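Local coordinates for protein phosphotransferase ChpT (Brucella abortus, PDB 4QPK), which relays phosphoryl groups as a homodimeric histidine phosphotransferase in the phosphorelay that controls cell growth, division and survival inside host cells, at residues Leu49-Arg53 and Ile208-Gln214. Residues are numbered along the deposited sequence; the frame is centred on the assembly and turned at random.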
loop_
_atom_site.group_PDB
_atom_site.type_symbol
_atom_site.label_atom_id
_atom_site.label_comp_id
_atom_site.label_asym_id
_atom_site.label_seq_id
_atom_site.Cartn_x
_atom_site.Cartn_y
_atom_site.Cartn_z
ATOM N N LEU B 49 3.122 3.624 7.836
ATOM C CA LEU B 49 4.481 3.607 7.311
ATOM C C LEU B 49 4.656 2.538 6.227
ATOM O O LEU B 49 5.357 2.769 5.237
ATOM C CB LEU B 49 5.492 3.398 8.448
ATOM C CG LEU B 49 5.575 4.617 9.363
ATOM C CD1 LEU B 49 6.477 4.317 10.558
ATOM C CD2 LEU B 49 6.077 5.844 8.601
ATOM N N LEU B 50 4.016 1.382 6.387
ATOM C CA LEU B 50 4.076 0.371 5.321
ATOM C C LEU B 50 3.425 0.892 4.044
ATOM O O LEU B 50 3.958 0.711 2.952
ATOM C CB LEU B 50 3.406 -0.941 5.744
ATOM C CG LEU B 50 4.132 -1.766 6.805
ATOM C CD1 LEU B 50 3.264 -2.942 7.234
ATOM C CD2 LEU B 50 5.465 -2.263 6.273
ATOM N N CYS B 51 2.286 1.554 4.183
ATOM C CA CYS B 51 1.646 2.160 3.016
ATOM C C CYS B 51 2.531 3.225 2.358
ATOM O O CYS B 51 2.613 3.288 1.131
ATOM C CB CYS B 51 0.285 2.757 3.410
ATOM S SG CYS B 51 -1.006 1.484 3.666
ATOM N N SER B 52 3.186 4.065 3.160
ATOM C CA SER B 52 4.105 5.069 2.617
ATOM C C SER B 52 5.261 4.421 1.853
ATOM O O SER B 52 5.710 4.926 0.820
ATOM C CB SER B 52 4.662 5.950 3.738
ATOM O OG SER B 52 3.722 6.941 4.109
ATOM N N ARG B 53 5.761 3.309 2.374
ATOM C CA ARG B 53 6.872 2.612 1.726
ATOM C C ARG B 53 6.445 2.101 0.344
ATOM O O ARG B 53 7.197 2.234 -0.617
ATOM C CB ARG B 53 7.387 1.465 2.600
ATOM C CG ARG B 53 8.380 0.550 1.877
ATOM C CD ARG B 53 9.584 1.295 1.301
ATOM N NE ARG B 53 10.519 0.350 0.690
ATOM C CZ ARG B 53 11.552 -0.182 1.332
ATOM N NH1 ARG B 53 12.356 -1.039 0.717
ATOM N NH2 ARG B 53 11.769 0.136 2.597
ATOM N N ILE B 208 11.297 5.491 13.750
ATOM C CA ILE B 208 11.017 4.647 12.583
ATOM C C ILE B 208 10.246 5.466 11.549
ATOM O O ILE B 208 9.317 6.194 11.903
ATOM C CB ILE B 208 10.218 3.379 12.979
ATOM C CG1 ILE B 208 10.978 2.562 14.031
ATOM C CG2 ILE B 208 9.919 2.524 11.765
ATOM C CD1 ILE B 208 12.325 2.064 13.567
ATOM N N ASP B 209 10.647 5.375 10.286
ATOM C CA ASP B 209 9.972 6.093 9.199
ATOM C C ASP B 209 9.739 5.168 8.010
ATOM O O ASP B 209 9.896 3.963 8.142
ATOM C CB ASP B 209 10.771 7.330 8.767
ATOM C CG ASP B 209 12.183 6.998 8.285
ATOM O OD1 ASP B 209 13.057 7.888 8.386
ATOM O OD2 ASP B 209 12.432 5.878 7.791
ATOM N N ALA B 210 9.389 5.723 6.849
ATOM C CA ALA B 210 9.025 4.883 5.701
ATOM C C ALA B 210 10.205 4.095 5.157
ATOM O O ALA B 210 10.035 3.129 4.408
ATOM C CB ALA B 210 8.411 5.727 4.579
ATOM N N HIS B 211 11.411 4.497 5.526
ATOM C CA HIS B 211 12.561 3.733 5.092
ATOM C C HIS B 211 12.847 2.623 6.109
ATOM O O HIS B 211 12.864 1.436 5.752
ATOM C CB HIS B 211 13.757 4.663 4.875
ATOM C CG HIS B 211 13.626 5.511 3.646
ATOM N ND1 HIS B 211 13.225 6.831 3.685
ATOM C CD2 HIS B 211 13.813 5.215 2.337
ATOM C CE1 HIS B 211 13.186 7.314 2.456
ATOM N NE2 HIS B 211 13.539 6.354 1.619
ATOM N N SER B 212 12.978 2.985 7.381
ATOM C CA SER B 212 13.309 1.991 8.402
ATOM C C SER B 212 12.155 1.074 8.824
ATOM O O SER B 212 12.376 0.143 9.598
ATOM C CB SER B 212 13.878 2.696 9.643
ATOM O OG SER B 212 12.966 3.659 10.152
ATOM N N VAL B 213 10.936 1.321 8.336
ATOM C CA VAL B 213 9.821 0.450 8.705
ATOM C C VAL B 213 10.027 -0.957 8.152
ATOM O O VAL B 213 9.581 -1.915 8.755
ATOM C CB VAL B 213 8.445 1.015 8.230
ATOM C CG1 VAL B 213 8.315 1.028 6.719
ATOM C CG2 VAL B 213 7.279 0.231 8.853
ATOM N N GLN B 214 10.726 -1.094 7.027
ATOM C CA GLN B 214 10.836 -2.418 6.425
ATOM C C GLN B 214 11.747 -3.347 7.251
ATOM O O GLN B 214 11.378 -4.491 7.506
ATOM C CB GLN B 214 11.315 -2.313 4.966
ATOM C CG GLN B 214 11.155 -3.609 4.161
ATOM C CD GLN B 214 12.311 -4.545 4.358
ATOM O OE1 GLN B 214 13.462 -4.104 4.462
ATOM N NE2 GLN B 214 12.030 -5.845 4.392
HETATM O O HOH W 1 14.571 -2.215 2.938
HETATM O O HOH W 2 14.528 0.247 3.764
#
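Arg53 reaches the segment Ile208-Gln214 through water rather than by a direct hydrogen bond. One water accepts from its NH2 and donates to His211 O, which lies in the guanidinium plane 3.6 Å from that NH2; a second, weakly held by NH1, donates to Gln214 OE1. With CG anti to the backbone N (chi1 170°) and a bend at chi2, the Arg53 chain curls past Ala210 O, and NH2 comes 3.4 Å from Gln214 CB. NE is salt-bridged to Asp57, next to the phosphoacceptor His56, unmodified here, whose ring meets that of His211 edge to face.

Away from the guanidinium group the contacts are mostly apolar. Val213 CG2 sits 3.7 Å from Leu49 CB and also touches Leu50 CD2, while the two methyls of Leu49 spread along the backbone of Ile208-Ala210. Asp209 OD2 accepts from the backbone N of His211 (an Asx turn) and, nearly along its C-O axis, from that of Ser212 (3.0 Å, an Asx motif); Ser212 OG accepts from Asp209 N in return. The contact thus docks the loop leading into helix 213-225 of the C-terminal domain on helix 43-74 of the DHp domain, with helix 144-160 against Gln214 and the second subunit packed on Leu49-Ser52.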